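Local coordinates for protein heme oxygenase (Chlamydomonas reinhardtii, PDB 4RAJ) that probably breaks down heme to biliverdin, iron and carbon monoxide, as a heme oxygenase of a green alga, captured here in its heme-free form, at residues Gln104-Ala109 / Lys164-Pro169; His143-His148 / Ser189-Gln194; Trp161-Lys164 / Pro169-Val172. All blocks are in the same frame, centred on the assembly; numbering follows the deposited sequence.

Contact 1 (Gln104-Ala109 / Lys164-Pro169); sequences QHYLGA and KIFQLP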
ATOM      1  N   GLN A 104      -6.321   3.290 -15.602  1.00 18.92           N
ATOM      2  CA  GLN A 104      -6.528   3.433 -17.043  1.00 20.26           C
ATOM      3  C   GLN A 104      -7.898   2.893 -17.436  1.00 21.53           C
ATOM      4  O   GLN A 104      -8.596   3.494 -18.267  1.00 20.04           O
ATOM      5  CB  GLN A 104      -5.417   2.734 -17.828  1.00 19.93           C
ATOM      6  CG  GLN A 104      -4.070   3.436 -17.677  1.00 20.54           C
ATOM      7  CD  GLN A 104      -2.996   2.878 -18.618  1.00 23.52           C
ATOM      8  OE1 GLN A 104      -2.029   2.242 -18.180  1.00 26.08           O
ATOM      9  NE2 GLN A 104      -3.165   3.124 -19.905  1.00 22.01           N
ATOM     10  N   HIS A 105      -8.308   1.790 -16.819  1.00 17.25           N
ATOM     11  CA  HIS A 105      -9.624   1.224 -17.124  1.00 19.87           C
ATOM     12  C   HIS A 105     -10.770   2.205 -16.863  1.00 20.59           C
ATOM     13  O   HIS A 105     -11.639   2.431 -17.722  1.00 20.95           O
ATOM     14  CB  HIS A 105      -9.890  -0.055 -16.325  1.00 18.09           C
ATOM     15  CG  HIS A 105     -11.268  -0.603 -16.562  1.00 23.51           C
ATOM     16  ND1 HIS A 105     -12.277  -0.525 -15.629  1.00 27.47           N
ATOM     17  CD2 HIS A 105     -11.818  -1.157 -17.667  1.00 19.43           C
ATOM     18  CE1 HIS A 105     -13.385  -1.041 -16.138  1.00 19.87           C
ATOM     19  NE2 HIS A 105     -13.128  -1.443 -17.367  1.00 31.84           N
ATOM     20  N   TYR A 106     -10.781   2.799 -15.674  1.00 19.82           N
ATOM     21  CA  TYR A 106     -11.902   3.656 -15.307  1.00 17.01           C
ATOM     22  C   TYR A 106     -11.875   5.006 -15.998  1.00 24.91           C
ATOM     23  O   TYR A 106     -12.921   5.521 -16.392  1.00 25.65           O
ATOM     24  CB  TYR A 106     -11.928   3.851 -13.793  1.00 17.90           C
ATOM     25  CG  TYR A 106     -12.344   2.623 -13.029  1.00 18.46           C
ATOM     26  CD1 TYR A 106     -13.663   2.183 -13.063  1.00 23.05           C
ATOM     27  CD2 TYR A 106     -11.426   1.894 -12.271  1.00 18.85           C
ATOM     28  CE1 TYR A 106     -14.060   1.064 -12.365  1.00 19.66           C
ATOM     29  CE2 TYR A 106     -11.823   0.760 -11.569  1.00 21.89           C
ATOM     30  CZ  TYR A 106     -13.150   0.356 -11.626  1.00 21.59           C
ATOM     31  OH  TYR A 106     -13.581  -0.763 -10.945  1.00 21.31           O
ATOM     32  N   LEU A 107     -10.682   5.574 -16.162  1.00 21.26           N
ATOM     33  CA  LEU A 107     -10.564   6.982 -16.542  1.00 24.51           C
ATOM     34  C   LEU A 107     -10.236   7.189 -18.022  1.00 23.22           C
ATOM     35  O   LEU A 107     -10.449   8.279 -18.573  1.00 24.59           O
ATOM     36  CB  LEU A 107      -9.508   7.669 -15.674  1.00 19.70           C
ATOM     37  CG  LEU A 107      -9.784   7.718 -14.169  1.00 22.03           C
ATOM     38  CD1 LEU A 107      -8.754   8.583 -13.474  1.00 19.31           C
ATOM     39  CD2 LEU A 107     -11.201   8.250 -13.887  1.00 26.03           C
ATOM     40  N   GLY A 108      -9.713   6.153 -18.667  1.00 23.81           N
ATOM     41  CA  GLY A 108      -9.498   6.209 -20.103  1.00 27.61           C
ATOM     42  C   GLY A 108      -8.313   7.061 -20.515  1.00 26.72           C
ATOM     43  O   GLY A 108      -7.361   7.222 -19.764  1.00 23.66           O
ATOM     44  N   ALA A 109      -8.385   7.619 -21.717  1.00 22.47           N
ATOM     45  CA  ALA A 109      -7.211   8.210 -22.361  1.00 24.56           C
ATOM     46  C   ALA A 109      -6.528   9.309 -21.542  1.00 24.20           C
ATOM     47  O   ALA A 109      -5.297   9.385 -21.497  1.00 26.81           O
ATOM     48  CB  ALA A 109      -7.598   8.755 -23.734  1.00 25.71           C
ATOM     49  N   LYS A 164     -19.472  -5.357  -7.252  1.00 24.01           N
ATOM     50  CA  LYS A 164     -20.920  -5.352  -7.074  1.00 27.73           C
ATOM     51  C   LYS A 164     -21.547  -4.050  -7.579  1.00 29.56           C
ATOM     52  O   LYS A 164     -22.479  -4.060  -8.378  1.00 26.57           O
ATOM     53  CB  LYS A 164     -21.274  -5.566  -5.597  1.00 28.50           C
ATOM     54  CG  LYS A 164     -22.769  -5.737  -5.335  1.00 39.48           C
ATOM     55  CD  LYS A 164     -23.050  -5.920  -3.856  1.00 48.10           C
ATOM     56  CE  LYS A 164     -24.399  -6.589  -3.622  1.00 59.88           C
ATOM     57  NZ  LYS A 164     -24.332  -8.061  -3.867  1.00 60.40           N
ATOM     58  N   ILE A 165     -21.027  -2.927  -7.111  1.00 27.38           N
ATOM     59  CA  ILE A 165     -21.629  -1.637  -7.405  1.00 26.55           C
ATOM     60  C   ILE A 165     -21.388  -1.192  -8.849  1.00 29.52           C
ATOM     61  O   ILE A 165     -22.283  -0.632  -9.491  1.00 29.67           O
ATOM     62  CB  ILE A 165     -21.114  -0.570  -6.426  1.00 28.57           C
ATOM     63  CG1 ILE A 165     -21.575  -0.917  -5.007  1.00 31.73           C
ATOM     64  CG2 ILE A 165     -21.606   0.817  -6.819  1.00 29.62           C
ATOM     65  CD1 ILE A 165     -21.122   0.056  -3.948  1.00 34.13           C
ATOM     66  N   PHE A 166     -20.194  -1.462  -9.367  1.00 26.32           N
ATOM     67  CA  PHE A 166     -19.854  -1.037 -10.721  1.00 26.91           C
ATOM     68  C   PHE A 166     -20.187  -2.100 -11.751  1.00 31.85           C
ATOM     69  O   PHE A 166     -19.920  -1.908 -12.932  1.00 30.81           O
ATOM     70  CB  PHE A 166     -18.373  -0.684 -10.829  1.00 24.27           C
ATOM     71  CG  PHE A 166     -17.968   0.500  -9.993  1.00 26.58           C
ATOM     72  CD1 PHE A 166     -18.852   1.544  -9.760  1.00 23.85           C
ATOM     73  CD2 PHE A 166     -16.699   0.564  -9.441  1.00 26.55           C
ATOM     74  CE1 PHE A 166     -18.487   2.634  -8.993  1.00 30.44           C
ATOM     75  CE2 PHE A 166     -16.321   1.652  -8.667  1.00 24.42           C
ATOM     76  CZ  PHE A 166     -17.219   2.689  -8.440  1.00 28.13           C
ATOM     77  N   GLN A 167     -20.738  -3.218 -11.287  1.00 28.09           N
ATOM     78  CA  GLN A 167     -21.106  -4.348 -12.149  1.00 30.14           C
ATOM     79  C   GLN A 167     -19.964  -4.771 -13.058  1.00 40.06           C
ATOM     80  O   GLN A 167     -20.118  -4.861 -14.280  1.00 34.05           O
ATOM     81  CB  GLN A 167     -22.340  -4.000 -12.984  1.00 35.41           C
ATOM     82  CG  GLN A 167     -23.566  -3.741 -12.152  1.00 42.79           C
ATOM     83  CD  GLN A 167     -24.761  -3.373 -13.002  1.00 58.81           C
ATOM     84  OE1 GLN A 167     -24.969  -3.930 -14.082  1.00 67.29           O
ATOM     85  NE2 GLN A 167     -25.549  -2.422 -12.525  1.00 58.29           N
ATOM     86  N   LEU A 168     -18.815  -5.032 -12.453  1.00 31.42           N
ATOM     87  CA  LEU A 168     -17.610  -5.348 -13.209  1.00 29.75           C
ATOM     88  C   LEU A 168     -17.571  -6.788 -13.695  1.00 35.12           C
ATOM     89  O   LEU A 168     -17.967  -7.696 -12.966  1.00 40.86           O
ATOM     90  CB  LEU A 168     -16.375  -5.082 -12.349  1.00 28.94           C
ATOM     91  CG  LEU A 168     -16.193  -3.674 -11.794  1.00 27.55           C
ATOM     92  CD1 LEU A 168     -15.013  -3.658 -10.822  1.00 26.73           C
ATOM     93  CD2 LEU A 168     -15.983  -2.671 -12.922  1.00 24.44           C
ATOM     94  N   PRO A 169     -17.054  -7.003 -14.918  1.00 44.71           N
ATOM     95  CA  PRO A 169     -16.636  -8.345 -15.349  1.00 44.00           C
ATOM     96  C   PRO A 169     -15.638  -8.947 -14.358  1.00 41.19           C
ATOM     97  O   PRO A 169     -14.982  -8.216 -13.616  1.00 32.18           O
ATOM     98  CB  PRO A 169     -15.970  -8.099 -16.705  1.00 41.52           C
ATOM     99  CG  PRO A 169     -16.485  -6.779 -17.162  1.00 43.46           C
ATOM    100  CD  PRO A 169     -16.771  -5.974 -15.934  1.00 37.62           C
TER
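Tyr106 and Phe166 mark the closest backbone approach, with their CA atoms 10.3 Å apart. Residues 104-109 are the last turn of helix 96-107 and its exit. Residues 164-169 are the end of helix 155-165 and the loop that follows. Both segments leave their helix through a residue of positive phi, Gly108 in one and Gln167 in the other. At this spacing the contact is made by side chains. Tyr106 does most of this. With CG anti to its own carbonyl carbon (chi1 -71°), its hydroxyl end reaches the two methyls of Leu168, which comes from the opposite direction. Tyr106 OH lies 3.2 Å from Leu168 CD1 and 3.6 Å from Leu168 CD2. In this all-helical heme oxygenase fold, the contact joins two helix ends far from the centre of the chain. Phe166 crosses Tyr106 at about a right angle, and Tyr106 CE1 is 4.0 Å from Phe166 CD2. The ring planes are inclined at 63°, an oblique pair with centroids 5.8 Å apart. His105 ND1 lies 3.9 Å above the centre of one Tyr106 face. Helix 50-76 runs alongside: Lys50 and Ala54 touch Tyr106, and Tyr53 packs edge-to-face with Phe166. The Tyr106 hydroxyl is hydrogen-bonded to Gly173 O.

Contact 2 (His143-His148 / Ser189-Gln194); sequences HVYTQH and SAFKKQ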
ATOM      1  N   HIS A 143       7.110  -0.626   5.673  1.00 17.78           N
ATOM      2  CA  HIS A 143       6.044  -0.093   4.842  1.00 17.01           C
ATOM      3  C   HIS A 143       5.414  -1.141   3.937  1.00 19.05           C
ATOM      4  O   HIS A 143       4.224  -1.050   3.618  1.00 21.98           O
ATOM      5  CB  HIS A 143       6.517   1.097   4.010  1.00 22.15           C
ATOM      6  CG  HIS A 143       6.927   2.276   4.831  1.00 31.21           C
ATOM      7  ND1 HIS A 143       6.454   3.543   4.573  1.00 38.14           N
ATOM      8  CD2 HIS A 143       7.873   2.418   5.787  1.00 38.09           C
ATOM      9  CE1 HIS A 143       6.986   4.391   5.435  1.00 37.57           C
ATOM     10  NE2 HIS A 143       7.869   3.737   6.167  1.00 27.82           N
ATOM     11  N   VAL A 144       6.200  -2.124   3.532  1.00 18.86           N
ATOM     12  CA  VAL A 144       5.646  -3.288   2.854  1.00 19.39           C
ATOM     13  C   VAL A 144       4.667  -3.994   3.782  1.00 26.54           C
ATOM     14  O   VAL A 144       3.564  -4.362   3.377  1.00 23.25           O
ATOM     15  CB  VAL A 144       6.747  -4.277   2.431  1.00 24.80           C
ATOM     16  CG1 VAL A 144       6.129  -5.575   1.880  1.00 21.25           C
ATOM     17  CG2 VAL A 144       7.662  -3.637   1.405  1.00 20.45           C
ATOM     18  N   TYR A 145       5.072  -4.165   5.041  1.00 22.43           N
ATOM     19  CA  TYR A 145       4.244  -4.874   6.012  1.00 26.23           C
ATOM     20  C   TYR A 145       2.876  -4.209   6.139  1.00 23.61           C
ATOM     21  O   TYR A 145       1.838  -4.884   6.137  1.00 25.54           O
ATOM     22  CB  TYR A 145       4.944  -4.947   7.387  1.00 24.59           C
ATOM     23  CG  TYR A 145       4.093  -5.615   8.445  1.00 26.66           C
ATOM     24  CD1 TYR A 145       3.783  -6.965   8.357  1.00 36.03           C
ATOM     25  CD2 TYR A 145       3.611  -4.905   9.538  1.00 29.53           C
ATOM     26  CE1 TYR A 145       3.000  -7.591   9.317  1.00 37.41           C
ATOM     27  CE2 TYR A 145       2.828  -5.528  10.513  1.00 32.99           C
ATOM     28  CZ  TYR A 145       2.528  -6.873  10.392  1.00 36.66           C
ATOM     29  OH  TYR A 145       1.754  -7.510  11.340  1.00 36.92           O
ATOM     30  N   THR A 146       2.886  -2.881   6.190  1.00 18.32           N
ATOM     31  CA  THR A 146       1.684  -2.079   6.351  1.00 19.67           C
ATOM     32  C   THR A 146       0.818  -1.986   5.095  1.00 22.33           C
ATOM     33  O   THR A 146      -0.392  -2.185   5.156  1.00 23.96           O
ATOM     34  CB  THR A 146       2.039  -0.644   6.763  1.00 22.53           C
ATOM     35  OG1 THR A 146       2.925  -0.672   7.901  1.00 29.50           O
ATOM     36  CG2 THR A 146       0.781   0.148   7.106  1.00 24.64           C
ATOM     37  N   GLN A 147       1.459  -1.660   3.976  1.00 17.52           N
ATOM     38  CA  GLN A 147       0.775  -1.336   2.724  1.00 20.90           C
ATOM     39  C   GLN A 147       0.430  -2.573   1.914  1.00 22.91           C
ATOM     40  O   GLN A 147      -0.724  -2.797   1.560  1.00 19.73           O
ATOM     41  CB  GLN A 147       1.647  -0.405   1.872  1.00 16.32           C
ATOM     42  CG  GLN A 147       2.100   0.900   2.587  1.00 18.10           C
ATOM     43  CD  GLN A 147       0.985   1.910   2.717  1.00 21.04           C
ATOM     44  OE1 GLN A 147      -0.180   1.595   2.483  1.00 23.35           O
ATOM     45  NE2 GLN A 147       1.335   3.151   3.078  1.00 21.37           N
ATOM     46  N   HIS A 148       1.435  -3.377   1.601  1.00 19.57           N
ATOM     47  CA  HIS A 148       1.195  -4.497   0.700  1.00 19.06           C
ATOM     48  C   HIS A 148       0.343  -5.584   1.317  1.00 23.91           C
ATOM     49  O   HIS A 148      -0.433  -6.236   0.629  1.00 23.13           O
ATOM     50  CB  HIS A 148       2.517  -5.086   0.236  1.00 19.02           C
ATOM     51  CG  HIS A 148       3.226  -4.230  -0.752  1.00 17.91           C
ATOM     52  ND1 HIS A 148       4.088  -3.222  -0.377  1.00 17.76           N
ATOM     53  CD2 HIS A 148       3.197  -4.224  -2.106  1.00 18.31           C
ATOM     54  CE1 HIS A 148       4.567  -2.636  -1.461  1.00 24.20           C
ATOM     55  NE2 HIS A 148       4.039  -3.220  -2.522  1.00 20.37           N
ATOM     56  N   SER A 189       1.394 -14.619   4.266  1.00 29.43           N
ATOM     57  CA  SER A 189       1.954 -15.436   5.341  1.00 31.49           C
ATOM     58  C   SER A 189       3.469 -15.611   5.168  1.00 31.94           C
ATOM     59  O   SER A 189       4.215 -15.614   6.149  1.00 30.90           O
ATOM     60  CB  SER A 189       1.271 -16.803   5.411  1.00 35.12           C
ATOM     61  OG  SER A 189       1.612 -17.598   4.292  1.00 47.33           O
ATOM     62  N   ALA A 190       3.916 -15.745   3.920  1.00 31.50           N
ATOM     63  CA  ALA A 190       5.342 -15.893   3.629  1.00 30.09           C
ATOM     64  C   ALA A 190       6.123 -14.643   4.028  1.00 30.37           C
ATOM     65  O   ALA A 190       7.220 -14.726   4.582  1.00 31.52           O
ATOM     66  CB  ALA A 190       5.560 -16.203   2.150  1.00 30.08           C
ATOM     67  N   PHE A 191       5.574 -13.478   3.716  1.00 27.37           N
ATOM     68  CA  PHE A 191       6.240 -12.240   4.101  1.00 26.28           C
ATOM     69  C   PHE A 191       6.270 -12.105   5.620  1.00 26.54           C
ATOM     70  O   PHE A 191       7.294 -11.738   6.188  1.00 31.09           O
ATOM     71  CB  PHE A 191       5.567 -11.017   3.490  1.00 25.99           C
ATOM     72  CG  PHE A 191       6.276  -9.739   3.820  1.00 27.44           C
ATOM     73  CD1 PHE A 191       5.954  -9.022   4.968  1.00 27.03           C
ATOM     74  CD2 PHE A 191       7.324  -9.294   3.023  1.00 29.73           C
ATOM     75  CE1 PHE A 191       6.640  -7.855   5.299  1.00 26.54           C
ATOM     76  CE2 PHE A 191       8.019  -8.131   3.354  1.00 25.05           C
ATOM     77  CZ  PHE A 191       7.667  -7.412   4.488  1.00 26.99           C
ATOM     78  N   LYS A 192       5.146 -12.387   6.272  1.00 31.17           N
ATOM     79  CA  LYS A 192       5.083 -12.287   7.728  1.00 35.44           C
ATOM     80  C   LYS A 192       6.123 -13.164   8.405  1.00 39.14           C
ATOM     81  O   LYS A 192       6.825 -12.727   9.308  1.00 37.63           O
ATOM     82  CB  LYS A 192       3.710 -12.684   8.259  1.00 36.88           C
ATOM     83  CG  LYS A 192       2.689 -11.594   8.283  1.00 36.97           C
ATOM     84  CD  LYS A 192       1.737 -11.899   9.414  1.00 50.87           C
ATOM     85  CE  LYS A 192       0.639 -10.879   9.514  1.00 66.86           C
ATOM     86  NZ  LYS A 192      -0.538 -11.341   8.733  1.00 70.96           N
ATOM     87  N   LYS A 193       6.200 -14.413   7.971  1.00 42.09           N
ATOM     88  CA  LYS A 193       7.136 -15.366   8.556  1.00 41.09           C
ATOM     89  C   LYS A 193       8.573 -14.882   8.435  1.00 39.83           C
ATOM     90  O   LYS A 193       9.327 -14.894   9.411  1.00 40.49           O
ATOM     91  CB  LYS A 193       6.981 -16.734   7.886  1.00 36.60           C
ATOM     92  CG  LYS A 193       7.928 -17.805   8.406  1.00 50.42           C
ATOM     93  CD  LYS A 193       7.328 -19.192   8.196  1.00 60.75           C
ATOM     94  CE  LYS A 193       8.319 -20.280   8.541  1.00 63.21           C
ATOM     95  NZ  LYS A 193       9.506 -20.193   7.652  1.00 68.30           N
ATOM     96  N   GLN A 194       8.950 -14.438   7.243  1.00 31.97           N
ATOM     97  CA  GLN A 194      10.302 -13.938   7.046  1.00 34.47           C
ATOM     98  C   GLN A 194      10.542 -12.616   7.773  1.00 34.44           C
ATOM     99  O   GLN A 194      11.619 -12.408   8.321  1.00 32.09           O
ATOM    100  CB  GLN A 194      10.614 -13.760   5.567  1.00 36.80           C
ATOM    101  CG  GLN A 194      12.043 -13.301   5.331  1.00 45.11           C
ATOM    102  CD  GLN A 194      12.477 -13.445   3.893  1.00 47.18           C
ATOM    103  OE1 GLN A 194      11.660 -13.704   3.007  1.00 56.92           O
ATOM    104  NE2 GLN A 194      13.773 -13.289   3.650  1.00 47.63           N
TER
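The Phe191 ring takes Val144 CG1 over one face. This methyl makes a CH-pi contact, 3.9 Å from the ring centroid and 29° off the normal. The Tyr145 ring is met at its edge, near its plane, by Phe191 CE1 and Lys192 CE. The motif is an antiparallel helix pair within the all-helical heme oxygenase fold, made by helices 140-151 and 184-200. The axes of segments 143-148 and 189-194 run at 155° to each other and come no closer than 11.0 Å. Phe191 spans much of that separation. Its CG is anti to the backbone N (chi1 -177°), which sends the ring toward helix 140-151. Val144 CG1 lies 3.5 Å from both Phe191 CE2 and Phe191 CZ. Phe191 CE1 rests against the base of Tyr145, 3.9 Å from Tyr145 CA and 4.0 Å from Tyr145 CB.

Val88 of helix 86-89 also packs on Phe191, while Leu71 and Leu89 pack on Val144. The same turn of helix 140-151 carries Thr146 and Gln147, which line the pocket holding a polyether molecule in this heme-free crystal. Neither touches helix segment 189-194, so the helix presents different residues to the pocket and to this neighbour. The Tyr145 hydroxyl is hydrogen-bonded to Ser25 OG. Lys192 meets the tyrosine edge with its aliphatic carbons. Its CG lies 4.1 Å from Tyr145 CE1. Farther along the same chain, Lys192 CE passes 4.0 Å from Tyr145 OH.

Contact 3 (Trp161-Lys164 / Pro169-Val172); sequences WARK and PDDV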
ATOM      1  N   TRP A 161     -16.923  -4.972  -3.220  1.00 22.23           N
ATOM      2  CA  TRP A 161     -17.864  -3.864  -3.358  1.00 23.72           C
ATOM      3  C   TRP A 161     -17.753  -3.205  -4.724  1.00 23.13           C
ATOM      4  O   TRP A 161     -18.768  -2.919  -5.356  1.00 24.51           O
ATOM      5  CB  TRP A 161     -17.649  -2.811  -2.261  1.00 23.55           C
ATOM      6  CG  TRP A 161     -18.410  -3.083  -1.011  1.00 28.64           C
ATOM      7  CD1 TRP A 161     -17.897  -3.396   0.213  1.00 42.30           C
ATOM      8  CD2 TRP A 161     -19.834  -3.073  -0.859  1.00 29.30           C
ATOM      9  NE1 TRP A 161     -18.915  -3.584   1.117  1.00 38.80           N
ATOM     10  CE2 TRP A 161     -20.112  -3.389   0.484  1.00 36.27           C
ATOM     11  CE3 TRP A 161     -20.899  -2.840  -1.733  1.00 37.13           C
ATOM     12  CZ2 TRP A 161     -21.417  -3.469   0.978  1.00 37.76           C
ATOM     13  CZ3 TRP A 161     -22.193  -2.926  -1.243  1.00 34.19           C
ATOM     14  CH2 TRP A 161     -22.439  -3.234   0.101  1.00 41.72           C
ATOM     15  N   ALA A 162     -16.531  -2.962  -5.184  1.00 19.78           N
ATOM     16  CA  ALA A 162     -16.345  -2.386  -6.517  1.00 21.69           C
ATOM     17  C   ALA A 162     -17.027  -3.238  -7.583  1.00 27.67           C
ATOM     18  O   ALA A 162     -17.734  -2.718  -8.457  1.00 22.52           O
ATOM     19  CB  ALA A 162     -14.852  -2.232  -6.837  1.00 19.06           C
ATOM     20  N   ARG A 163     -16.823  -4.553  -7.510  1.00 24.91           N
ATOM     21  CA  ARG A 163     -17.391  -5.442  -8.515  1.00 25.08           C
ATOM     22  C   ARG A 163     -18.924  -5.430  -8.458  1.00 24.38           C
ATOM     23  O   ARG A 163     -19.592  -5.454  -9.490  1.00 27.45           O
ATOM     24  CB  ARG A 163     -16.852  -6.864  -8.339  1.00 21.92           C
ATOM     25  CG  ARG A 163     -17.432  -7.881  -9.315  1.00 28.78           C
ATOM     26  CD  ARG A 163     -16.399  -8.929  -9.729  1.00 37.99           C
ATOM     27  NE  ARG A 163     -15.371  -8.370 -10.610  1.00 30.13           N
ATOM     28  CZ  ARG A 163     -14.114  -8.138 -10.256  1.00 29.21           C
ATOM     29  NH1 ARG A 163     -13.273  -7.613 -11.143  1.00 27.44           N
ATOM     30  NH2 ARG A 163     -13.692  -8.426  -9.026  1.00 28.34           N
ATOM     31  N   LYS A 164     -19.472  -5.357  -7.252  1.00 24.01           N
ATOM     32  CA  LYS A 164     -20.920  -5.352  -7.074  1.00 27.73           C
ATOM     33  C   LYS A 164     -21.547  -4.050  -7.579  1.00 29.56           C
ATOM     34  O   LYS A 164     -22.479  -4.060  -8.378  1.00 26.57           O
ATOM     35  CB  LYS A 164     -21.274  -5.566  -5.597  1.00 28.50           C
ATOM     36  CG  LYS A 164     -22.769  -5.737  -5.335  1.00 39.48           C
ATOM     37  CD  LYS A 164     -23.050  -5.920  -3.856  1.00 48.10           C
ATOM     38  CE  LYS A 164     -24.399  -6.589  -3.622  1.00 59.88           C
ATOM     39  NZ  LYS A 164     -24.332  -8.061  -3.867  1.00 60.40           N
ATOM     40  N   PRO A 169     -17.054  -7.003 -14.918  1.00 44.71           N
ATOM     41  CA  PRO A 169     -16.636  -8.345 -15.349  1.00 44.00           C
ATOM     42  C   PRO A 169     -15.638  -8.947 -14.358  1.00 41.19           C
ATOM     43  O   PRO A 169     -14.982  -8.216 -13.616  1.00 32.18           O
ATOM     44  CB  PRO A 169     -15.970  -8.099 -16.705  1.00 41.52           C
ATOM     45  CG  PRO A 169     -16.485  -6.779 -17.162  1.00 43.46           C
ATOM     46  CD  PRO A 169     -16.771  -5.974 -15.934  1.00 37.62           C
ATOM     47  N   ASP A 170     -15.506 -10.264 -14.343  1.00 40.36           N
ATOM     48  CA  ASP A 170     -14.707 -10.897 -13.302  1.00 46.44           C
ATOM     49  C   ASP A 170     -13.203 -10.634 -13.439  1.00 48.20           C
ATOM     50  O   ASP A 170     -12.449 -10.859 -12.496  1.00 52.36           O
ATOM     51  CB  ASP A 170     -14.970 -12.406 -13.284  1.00 68.42           C
ATOM     52  CG  ASP A 170     -14.791 -13.011 -11.901  1.00 81.42           C
ATOM     53  OD1 ASP A 170     -14.740 -12.240 -10.918  1.00 82.49           O
ATOM     54  OD2 ASP A 170     -14.711 -14.256 -11.792  1.00 86.37           O
ATOM     55  N   ASP A 171     -12.772 -10.139 -14.599  1.00 46.83           N
ATOM     56  CA  ASP A 171     -11.342  -9.999 -14.886  1.00 51.07           C
ATOM     57  C   ASP A 171     -10.915  -8.565 -15.204  1.00 41.42           C
ATOM     58  O   ASP A 171      -9.827  -8.336 -15.744  1.00 37.58           O
ATOM     59  CB  ASP A 171     -10.956 -10.907 -16.053  1.00 60.13           C
ATOM     60  CG  ASP A 171     -11.785 -10.635 -17.292  1.00 75.52           C
ATOM     61  OD1 ASP A 171     -12.967 -10.254 -17.140  1.00 75.63           O
ATOM     62  OD2 ASP A 171     -11.254 -10.793 -18.412  1.00 83.12           O
ATOM     63  N   VAL A 172     -11.778  -7.602 -14.892  1.00 32.79           N
ATOM     64  CA  VAL A 172     -11.488  -6.194 -15.150  1.00 29.18           C
ATOM     65  C   VAL A 172     -11.919  -5.326 -13.971  1.00 25.97           C
ATOM     66  O   VAL A 172     -12.935  -5.617 -13.320  1.00 27.20           O
ATOM     67  CB  VAL A 172     -12.218  -5.679 -16.414  1.00 41.09           C
ATOM     68  CG1 VAL A 172     -11.632  -4.361 -16.848  1.00 41.97           C
ATOM     69  CG2 VAL A 172     -12.138  -6.683 -17.546  1.00 51.03           C
TER
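Arg163 overlaps the carbonyl oxygen of Asp170 with one face of its guanidinium group. Asp170 O sits 3.6 Å from the plane of Arg163, off the centre of the group and toward its border. Pro169 O and Val172 O meet the edge of the group, near that plane. Residues 169-172 form a type I beta turn, and the arginine binds carbonyls at its first and last positions.

Arg163 NE and Arg163 NH1 both donate to Pro169 O. The bond from Arg163 NE to Pro169 O is 3.0 Å long, with an N-H...O angle of 144°. This donor stands above the carbonyl plane. Arg163 NH1 donates to Pro169 O at 3.1 Å, and this second donor lies in the carbonyl plane. Pro169 O is slightly tilted from the guanidinium plane in both bonds. One carbonyl oxygen thus accepts two bonds from one side chain, which should limit rotation of the guanidinium. Arg163 NH1 also makes a weak bond to Val172 O at 3.0 Å, bent to 126°. The Arg163 chain starts with CG anti to the backbone N and then bends at chi2 and chi3, bringing its end to the turn.

Asp170 adds charge but no directed bond. Its OD1 is 3.9 Å from Arg163 NE, a long salt bridge with the oxygen well out of the guanidinium plane. The carboxylate and guanidinium planes are 77° apart. Asp170 is poorly ordered, consistent with a loose hold.

Arg163 NH1 is also hydrogen-bonded to Thr174 OG1, just past the turn. The contact lies at the surface, where Arg163, in the last turn of helix 155-165, ties down a turn in the loop that leads on to helix 184-200.

Along the chain, helix 96-107 supplies the first half of contact 1, and helix 140-151 the first half of contact 2. Contact 1 closes over 54 intervening residues and joins the ends of helices 96-107 and 155-165. Contact 3 closes a short loop of four residues and fastens the loop after helix 155-165 back to that helix. Contact 2 closes last, joining helices 140-151 and 184-200. Contacts 1 and 2 therefore cross, while contact 3 falls wholly within the span of contact 2. Contacts 1 and 3 adjoin, share Lys164 and Pro169, and are joined by a probable hydrogen bond from Leu168 N to Arg163 O. Contact 2 lies across the chain's centre from contact 1, about 29 Å away between centres.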